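Local structure of aeromonas extracellular serine protease (Aeromonas sobria, 3WQB) at residues Asn91-Ser96 with Arg169-Phe174; Gln70-Ala75 with Ala345-Met350; Glu201-Lys206 with Ala210-Ala215. The protein cleaves peptide bonds after paired basic residues, one of them lysine, as a calcium-binding secreted serine protease of the furin subfamily that attacks host plasma proteins. The protein carries 1 engineered substitution. All blocks are in the same frame, centred on the assembly; numbering follows the deposited sequence.

From the N terminus the chain first lays down 70-75, where strand 73-77 begins, then runs through the loop 91-96, and later reaches 169-174, the start of strand 173-179, which closes contact 1. Helix 191-205 follows, and its last turn meets strand 211-215 after a tight connection, closing the short loop of contact 3. Only at helix 335-352 does contact 2 close, so contacts 1 and 3 lie in series, both nested inside its loop of 269 residues. All three reach the parallel sheet of the subtilisin domain: strand 173-179 sits between strands 73-77 and 211-215, and Met346 and Met350 of contact 2 touch Ala211 of contact 3.

Contact 1: Asn91-Ser96 with Arg169-Phe174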
loop_
_atom_site.group_PDB
_atom_site.type_symbol
_atom_site.label_atom_id
_atom_site.label_comp_id
_atom_site.label_asym_id
_atom_site.label_seq_id
_atom_site.Cartn_x
_atom_site.Cartn_y
_atom_site.Cartn_z
ATOM N N ASN A 91 12.252 20.756 -10.325
ATOM C CA ASN A 91 11.296 20.481 -9.255
ATOM C C ASN A 91 11.890 19.794 -8.034
ATOM O O ASN A 91 11.171 19.467 -7.097
ATOM C CB ASN A 91 10.101 19.689 -9.802
ATOM C CG ASN A 91 9.153 20.564 -10.612
ATOM O OD1 ASN A 91 9.201 21.803 -10.521
ATOM N ND2 ASN A 91 8.299 19.941 -11.408
ATOM N N VAL A 92 13.200 19.590 -8.024
ATOM C CA VAL A 92 13.826 18.973 -6.862
ATOM C C VAL A 92 14.130 20.053 -5.844
ATOM O O VAL A 92 14.747 21.062 -6.175
ATOM C CB VAL A 92 15.111 18.209 -7.259
ATOM C CG1 VAL A 92 15.863 17.702 -6.034
ATOM C CG2 VAL A 92 14.772 17.049 -8.190
ATOM N N ARG A 93 13.693 19.847 -4.609
ATOM C CA ARG A 93 14.059 20.787 -3.551
ATOM C C ARG A 93 15.096 20.148 -2.627
ATOM O O ARG A 93 15.263 18.929 -2.639
ATOM C CB ARG A 93 12.837 21.301 -2.789
ATOM C CG ARG A 93 12.187 20.275 -1.913
ATOM C CD ARG A 93 11.208 20.930 -0.942
ATOM N NE ARG A 93 10.631 19.944 -0.036
ATOM C CZ ARG A 93 10.660 20.000 1.294
ATOM N NH1 ARG A 93 11.212 21.027 1.936
ATOM N NH2 ARG A 93 10.090 19.031 1.995
ATOM N N PRO A 94 15.810 20.967 -1.837
ATOM C CA PRO A 94 16.831 20.387 -0.963
ATOM C C PRO A 94 16.267 19.408 0.056
ATOM O O PRO A 94 15.108 19.533 0.476
ATOM C CB PRO A 94 17.392 21.612 -0.226
ATOM C CG PRO A 94 17.138 22.739 -1.148
ATOM C CD PRO A 94 15.801 22.439 -1.754
ATOM N N GLY A 95 17.096 18.440 0.443
ATOM C CA GLY A 95 16.752 17.540 1.535
ATOM C C GLY A 95 16.738 16.057 1.222
ATOM O O GLY A 95 16.634 15.250 2.132
ATOM N N SER A 96 16.833 15.686 -0.052
ATOM C CA SER A 96 16.965 14.269 -0.400
ATOM C C SER A 96 18.143 13.642 0.332
ATOM O O SER A 96 19.122 14.330 0.648
ATOM C CB SER A 96 17.197 14.087 -1.895
ATOM O OG SER A 96 16.095 14.523 -2.669
ATOM N N ARG A 169 10.127 16.533 7.295
ATOM C CA ARG A 169 8.955 16.855 8.114
ATOM C C ARG A 169 7.951 17.749 7.390
ATOM O O ARG A 169 6.753 17.640 7.622
ATOM C CB ARG A 169 9.350 17.453 9.478
ATOM C CG ARG A 169 10.073 18.788 9.428
ATOM C CD ARG A 169 10.442 19.296 10.827
ATOM N NE ARG A 169 11.455 18.454 11.467
ATOM C CZ ARG A 169 11.218 17.574 12.437
ATOM N NH1 ARG A 169 9.990 17.417 12.928
ATOM N NH2 ARG A 169 12.215 16.857 12.929
ATOM N N ASP A 170 8.442 18.611 6.500
ATOM C CA ASP A 170 7.594 19.601 5.841
ATOM C C ASP A 170 7.089 19.187 4.470
ATOM O O ASP A 170 6.686 20.023 3.669
ATOM C CB ASP A 170 8.298 20.959 5.767
ATOM C CG ASP A 170 9.577 20.914 4.953
ATOM O OD1 ASP A 170 10.140 19.807 4.742
ATOM O OD2 ASP A 170 10.027 22.009 4.538
ATOM N N ASN A 171 7.102 17.889 4.199
ATOM C CA ASN A 171 6.348 17.377 3.061
ATOM C C ASN A 171 4.878 17.277 3.405
ATOM O O ASN A 171 4.523 16.948 4.541
ATOM C CB ASN A 171 6.869 16.017 2.624
ATOM C CG ASN A 171 8.217 16.116 1.988
ATOM O OD1 ASN A 171 8.355 16.668 0.896
ATOM N ND2 ASN A 171 9.236 15.613 2.679
ATOM N N ARG A 172 4.033 17.577 2.427
ATOM C CA ARG A 172 2.598 17.368 2.571
ATOM C C ARG A 172 2.094 16.084 1.903
ATOM O O ARG A 172 0.936 15.725 2.090
ATOM C CB ARG A 172 1.795 18.562 2.067
ATOM C CG ARG A 172 1.833 19.759 3.016
ATOM C CD ARG A 172 0.607 20.653 2.852
ATOM N NE ARG A 172 -0.570 20.009 3.425
ATOM C CZ ARG A 172 -1.834 20.319 3.143
ATOM N NH1 ARG A 172 -2.134 21.288 2.278
ATOM N NH2 ARG A 172 -2.813 19.629 3.729
ATOM N N VAL A 173 2.941 15.395 1.131
ATOM C CA VAL A 173 2.576 14.103 0.547
ATOM C C VAL A 173 3.772 13.175 0.705
ATOM O O VAL A 173 4.902 13.548 0.390
ATOM C CB VAL A 173 2.180 14.223 -0.950
ATOM C CG1 VAL A 173 1.735 12.880 -1.480
ATOM C CG2 VAL A 173 1.063 15.249 -1.143
ATOM N N PHE A 174 3.520 11.968 1.202
ATOM C CA PHE A 174 4.550 10.918 1.252
ATOM C C PHE A 174 4.138 9.791 0.340
ATOM O O PHE A 174 3.164 9.088 0.612
ATOM C CB PHE A 174 4.759 10.410 2.680
ATOM C CG PHE A 174 5.385 11.431 3.582
ATOM C CD1 PHE A 174 4.601 12.321 4.305
ATOM C CD2 PHE A 174 6.772 11.516 3.691
ATOM C CE1 PHE A 174 5.197 13.288 5.130
ATOM C CE2 PHE A 174 7.371 12.472 4.502
ATOM C CZ PHE A 174 6.582 13.361 5.228
HETATM O O HOH W 1 9.594 17.720 -1.419
#
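Arg93 reaches from the loop that follows strand 73-77 to the residues leading into strand 173-179, and its guanidinium grips Asp170 end-on, at the end of the parallel sheet of this subtilisin-type domain where both strands begin. Each terminal nitrogen takes one carboxylate oxygen. NH2 donates to OD1 of Asp170 at 2.9 Å, a fairly straight bond (158°) lying in the guanidinium plane but arriving from above the carboxylate. The partner bond, from NH1 to OD2 of Asp170 at 3.0 Å, is more bent (136°) and comes from the syn side but tilted out of both planes. The two flat groups are turned 65° apart, so the salt bridge is far from coplanar.

The same NH2 also donates to Asn171 OD1, 3.1 Å away and nearly straight; the donor stands above the carbonyl plane. Arginine suits the site because its N-H groups lie on two edges: NH1 and NH2 turn to Asp170, NH2 and NE to Asn171 OD1 and a water. Its chain, extended from CG to NE, carries them past Asn73 on strand 73-77. Asn171 supplies both polarities: Gln142 OE1 and Ser168 O hold its ND2, which probably keeps OD1 turned to the arginine. Asp170, exposed at the surface, brings the opposite charge. Arg93 NE donates to the water 2.8 Å away, which lies 2.8 Å from Asn171 OD1 and probably donates to it.

Contact 2: Gln70-Ala75 with Ala345-Met350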
loop_
_atom_site.group_PDB
_atom_site.type_symbol
_atom_site.label_atom_id
_atom_site.label_comp_id
_atom_site.label_asym_id
_atom_site.label_seq_id
_atom_site.Cartn_x
_atom_site.Cartn_y
_atom_site.Cartn_z
ATOM N N GLN A 70 1.522 23.736 -7.223
ATOM C CA GLN A 70 2.401 24.775 -6.692
ATOM C C GLN A 70 2.335 24.857 -5.168
ATOM O O GLN A 70 1.246 24.831 -4.580
ATOM C CB GLN A 70 2.084 26.135 -7.339
ATOM C CG GLN A 70 0.628 26.643 -7.205
ATOM C CD GLN A 70 -0.312 26.236 -8.346
ATOM O OE1 GLN A 70 -0.180 25.174 -8.943
ATOM N NE2 GLN A 70 -1.289 27.088 -8.626
ATOM N N GLY A 71 3.508 24.892 -4.542
ATOM C CA GLY A 71 3.617 25.016 -3.094
ATOM C C GLY A 71 3.526 23.704 -2.341
ATOM O O GLY A 71 3.619 23.693 -1.113
ATOM N N VAL A 72 3.341 22.596 -3.067
ATOM C CA VAL A 72 3.192 21.273 -2.433
ATOM C C VAL A 72 4.472 20.444 -2.477
ATOM O O VAL A 72 5.015 20.195 -3.554
ATOM C CB VAL A 72 2.026 20.471 -3.036
ATOM C CG1 VAL A 72 1.841 19.131 -2.291
ATOM C CG2 VAL A 72 0.741 21.274 -2.954
ATOM N N ASN A 73 4.942 20.027 -1.300
ATOM C CA ASN A 73 6.169 19.243 -1.164
ATOM C C ASN A 73 5.838 17.760 -1.077
ATOM O O ASN A 73 5.046 17.343 -0.221
ATOM C CB ASN A 73 6.957 19.668 0.079
ATOM C CG ASN A 73 7.539 21.064 -0.035
ATOM O OD1 ASN A 73 7.813 21.562 -1.135
ATOM N ND2 ASN A 73 7.745 21.701 1.116
ATOM N N VAL A 74 6.415 16.981 -1.987
ATOM C CA VAL A 74 6.182 15.547 -2.061
ATOM C C VAL A 74 7.483 14.783 -1.823
ATOM O O VAL A 74 8.495 15.056 -2.482
ATOM C CB VAL A 74 5.605 15.135 -3.441
ATOM C CG1 VAL A 74 5.279 13.650 -3.460
ATOM C CG2 VAL A 74 4.356 15.937 -3.789
ATOM N N ALA A 75 7.453 13.818 -0.898
ATOM C CA ALA A 75 8.581 12.904 -0.677
ATOM C C ALA A 75 8.349 11.599 -1.423
ATOM O O ALA A 75 7.303 10.967 -1.265
ATOM C CB ALA A 75 8.758 12.615 0.801
ATOM N N ALA A 345 -2.585 13.814 -7.742
ATOM C CA ALA A 345 -3.961 14.299 -7.577
ATOM C C ALA A 345 -4.106 15.067 -6.260
ATOM O O ALA A 345 -4.698 16.151 -6.212
ATOM C CB ALA A 345 -4.947 13.138 -7.627
ATOM N N MET A 346 -3.562 14.486 -5.194
ATOM C CA MET A 346 -3.536 15.118 -3.891
ATOM C C MET A 346 -2.823 16.471 -3.949
ATOM O O MET A 346 -3.310 17.461 -3.396
ATOM C CB MET A 346 -2.847 14.194 -2.891
ATOM C CG MET A 346 -3.000 14.608 -1.444
ATOM S SD MET A 346 -4.701 14.483 -0.837
ATOM C CE MET A 346 -4.967 12.724 -0.644
ATOM N N ALA A 347 -1.671 16.520 -4.623
ATOM C CA ALA A 347 -0.919 17.767 -4.733
ATOM C C ALA A 347 -1.726 18.829 -5.483
ATOM O O ALA A 347 -1.695 20.012 -5.126
ATOM C CB ALA A 347 0.414 17.536 -5.406
ATOM N N LEU A 348 -2.475 18.423 -6.497
ATOM C CA LEU A 348 -3.338 19.361 -7.214
ATOM C C LEU A 348 -4.373 19.964 -6.260
ATOM O O LEU A 348 -4.536 21.187 -6.177
ATOM C CB LEU A 348 -4.032 18.688 -8.406
ATOM C CG LEU A 348 -3.108 18.275 -9.557
ATOM C CD1 LEU A 348 -3.897 17.642 -10.690
ATOM C CD2 LEU A 348 -2.318 19.468 -10.071
ATOM N N LEU A 349 -5.053 19.103 -5.515
ATOM C CA LEU A 349 -6.083 19.570 -4.606
ATOM C C LEU A 349 -5.508 20.477 -3.536
ATOM O O LEU A 349 -6.073 21.527 -3.235
ATOM C CB LEU A 349 -6.809 18.391 -3.964
ATOM C CG LEU A 349 -7.561 17.462 -4.909
ATOM C CD1 LEU A 349 -8.259 16.411 -4.099
ATOM C CD2 LEU A 349 -8.536 18.195 -5.798
ATOM N N MET A 350 -4.386 20.064 -2.957
ATOM C CA MET A 350 -3.731 20.868 -1.938
ATOM C C MET A 350 -3.314 22.228 -2.473
ATOM O O MET A 350 -3.404 23.227 -1.764
ATOM C CB MET A 350 -2.519 20.137 -1.367
ATOM C CG MET A 350 -2.868 18.941 -0.509
ATOM S SD MET A 350 -1.361 18.083 -0.037
ATOM C CE MET A 350 -2.017 16.972 1.209
#
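Val72, just before strand 73-77, presses both of its methyl groups onto helix 335-352, and Ala347 and Met350 receive them. With CG1 anti to the backbone N (chi1 -176°), the branched end straddles the helix surface: CG1 rests on the methyl of Ala347, 3.8 Å from its CB, while CG2 turns toward the next helical turn and lies 3.8 Å from Met350 CB. CG2 also approaches the carbonyl oxygen of Ala347 at 3.5 Å, an ordinary van der Waals contact with the helix backbone.

Ala347 suits its place because a single methyl lets the backbones come close, the CA atoms of Val72 and Ala347 being 5.9 Å apart. Valine meets it with a compact, beta-branched group that also favours the extended backbone leading into the strand. Met350 adds a flexible, apolar chain that crosses Val72 at about a right angle. Its beta carbon does most of the touching; the chain then runs on extended, passing SD by Val72 CG1 at 4.1 Å and continuing toward Val173 and Ala211.

This is helix-on-sheet packing within the alpha/beta core of the subtilisin fold. Val173 of the adjacent strand 173-179 touches both Val72 and Met350, while helix 358-368 reaches Met350 through Leu361 and Leu349 through Leu365, and helix 419-426 packs on Leu349 through Ala422 and Leu423.

Contact 3: Glu201-Lys206 with Ala210-Ala215; sequences EQQTLK and AAYIKA
Two first torsions of similar value aim Gln203 and Tyr212 at each other: each places CG beside its own backbone N and anti to the carbonyl carbon (chi1 -77° for Gln203, -68° for Tyr212). They cross obliquely, and the stem of Gln203 meets the tyrosine at the ring edge, near its plane, with CB 3.1 Å and CG 3.2 Å from Tyr212 OH. Glutamine suits the place by setting an apolar stem against the ring and bending at chi2 into an amide with both polarities: OE1 accepts from Lys206 NZ and NE2 donates to Arg169 O.

These residues join the last turn of helix 191-205 to strand 211-215, the closing half of a beta-alpha-beta unit that starts with strand 173-179 in the subtilisin sheet. The helix is tied to the strand's approach by Ala210 N, which donates to Gln203 O at 2.8 Å and 169°. Alanine's small side chain permits the close approach, its CB lying 3.6 Å from the same oxygen. Thr204 combines a methyl with a hydroxyl that is hydrogen-bonded to Phe200 O, one turn back, and accepts a hydrogen bond from a water, 2.9 Å from OG1. That water accepts from Tyr212 N at 3.0 Å, linking helix to strand. Tyrosine offers a flat ring to stack with Phe174 and Phe200, a hydroxyl hydrogen-bonded to Leu162 O, and a CD1 edge 3.7 Å from Thr204 OG1.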
loop_
_atom_site.group_PDB
_atom_site.type_symbol
_atom_site.label_atom_id
_atom_site.label_comp_id
_atom_site.label_asym_id
_atom_site.label_seq_id
_atom_site.Cartn_x
_atom_site.Cartn_y
_atom_site.Cartn_z
ATOM N N GLU A 201 0.566 9.430 12.232
ATOM C CA GLU A 201 -0.548 10.114 12.894
ATOM C C GLU A 201 -0.204 11.579 13.133
ATOM O O GLU A 201 -0.994 12.471 12.811
ATOM C CB GLU A 201 -0.906 9.416 14.207
ATOM C CG GLU A 201 -1.969 10.169 15.007
ATOM C CD GLU A 201 -2.494 9.415 16.210
ATOM O OE1 GLU A 201 -2.072 8.267 16.462
ATOM O OE2 GLU A 201 -3.339 9.994 16.920
ATOM N N GLN A 202 0.983 11.830 13.679
ATOM C CA GLN A 202 1.379 13.204 13.978
ATOM C C GLN A 202 1.495 14.046 12.712
ATOM O O GLN A 202 1.106 15.210 12.680
ATOM C CB GLN A 202 2.682 13.210 14.760
ATOM C CG GLN A 202 2.502 12.725 16.171
ATOM C CD GLN A 202 1.332 13.417 16.892
ATOM O OE1 GLN A 202 1.193 14.650 16.851
ATOM N NE2 GLN A 202 0.499 12.625 17.571
ATOM N N GLN A 203 2.035 13.438 11.661
ATOM C CA GLN A 203 2.220 14.115 10.393
ATOM C C GLN A 203 0.911 14.371 9.654
ATOM O O GLN A 203 0.773 15.371 8.955
ATOM C CB GLN A 203 3.178 13.312 9.520
ATOM C CG GLN A 203 4.648 13.483 9.936
ATOM C CD GLN A 203 5.182 14.852 9.559
ATOM O OE1 GLN A 203 5.219 15.768 10.383
ATOM N NE2 GLN A 203 5.561 15.008 8.301
ATOM N N THR A 204 -0.042 13.456 9.795
ATOM C CA THR A 204 -1.337 13.610 9.135
ATOM C C THR A 204 -2.186 14.689 9.818
ATOM O O THR A 204 -2.791 15.527 9.141
ATOM C CB THR A 204 -2.119 12.281 9.102
ATOM O OG1 THR A 204 -1.386 11.302 8.353
ATOM C CG2 THR A 204 -3.493 12.471 8.455
ATOM N N LEU A 205 -2.225 14.658 11.147
ATOM C CA LEU A 205 -3.181 15.495 11.898
ATOM C C LEU A 205 -2.735 16.916 12.247
ATOM O O LEU A 205 -3.494 17.659 12.851
ATOM C CB LEU A 205 -3.678 14.751 13.144
ATOM C CG LEU A 205 -4.463 13.467 12.834
ATOM C CD1 LEU A 205 -4.917 12.796 14.116
ATOM C CD2 LEU A 205 -5.656 13.692 11.883
ATOM N N LYS A 206 -1.552 17.320 11.821
ATOM C CA LYS A 206 -1.076 18.666 12.151
ATOM C C LYS A 206 -1.605 19.698 11.161
ATOM O O LYS A 206 -2.224 19.355 10.157
ATOM C CB LYS A 206 0.444 18.687 12.145
ATOM C CG LYS A 206 1.010 18.299 10.797
ATOM C CD LYS A 206 2.501 18.315 10.793
ATOM C CE LYS A 206 2.967 18.195 9.369
ATOM N NZ LYS A 206 4.434 18.379 9.219
ATOM N N ALA A 210 0.026 16.105 6.333
ATOM C CA ALA A 210 0.601 15.291 5.262
ATOM C C ALA A 210 -0.236 14.063 4.947
ATOM O O ALA A 210 -0.700 13.362 5.845
ATOM C CB ALA A 210 2.010 14.886 5.626
ATOM N N ALA A 211 -0.421 13.831 3.658
ATOM C CA ALA A 211 -1.109 12.651 3.156
ATOM C C ALA A 211 -0.126 11.547 2.785
ATOM O O ALA A 211 0.711 11.730 1.892
ATOM C CB ALA A 211 -1.937 13.025 1.946
ATOM N N TYR A 212 -0.200 10.434 3.508
ATOM C CA TYR A 212 0.544 9.220 3.156
ATOM C C TYR A 212 -0.244 8.437 2.120
ATOM O O TYR A 212 -1.421 8.157 2.338
ATOM C CB TYR A 212 0.805 8.366 4.412
ATOM C CG TYR A 212 1.769 9.039 5.350
ATOM C CD1 TYR A 212 1.324 9.991 6.277
ATOM C CD2 TYR A 212 3.130 8.745 5.303
ATOM C CE1 TYR A 212 2.219 10.640 7.123
ATOM C CE2 TYR A 212 4.034 9.389 6.138
ATOM C CZ TYR A 212 3.570 10.336 7.051
ATOM O OH TYR A 212 4.448 10.965 7.896
ATOM N N ILE A 213 0.403 8.124 0.995
ATOM C CA ILE A 213 -0.205 7.378 -0.110
ATOM C C ILE A 213 0.555 6.071 -0.262
ATOM O O ILE A 213 1.792 6.060 -0.172
ATOM C CB ILE A 213 -0.143 8.188 -1.433
ATOM C CG1 ILE A 213 -0.444 9.686 -1.192
ATOM C CG2 ILE A 213 -1.033 7.556 -2.495
ATOM C CD1 ILE A 213 -1.850 10.004 -0.693
ATOM N N LYS A 214 -0.169 4.976 -0.484
ATOM C CA LYS A 214 0.399 3.654 -0.319
ATOM C C LYS A 214 -0.086 2.668 -1.384
ATOM O O LYS A 214 -1.291 2.524 -1.604
ATOM C CB LYS A 214 0.034 3.143 1.080
ATOM C CG LYS A 214 0.578 1.768 1.452
ATOM C CD LYS A 214 2.108 1.742 1.478
ATOM C CE LYS A 214 2.623 0.521 2.205
ATOM N NZ LYS A 214 2.299 -0.744 1.470
ATOM N N ALA A 215 0.855 1.989 -2.044
ATOM C CA ALA A 215 0.521 0.977 -3.047
ATOM C C ALA A 215 -0.166 -0.226 -2.410
ATOM O O ALA A 215 0.295 -0.739 -1.384
ATOM C CB ALA A 215 1.779 0.536 -3.760
HETATM O O HOH W 2 -2.195 10.499 5.688
#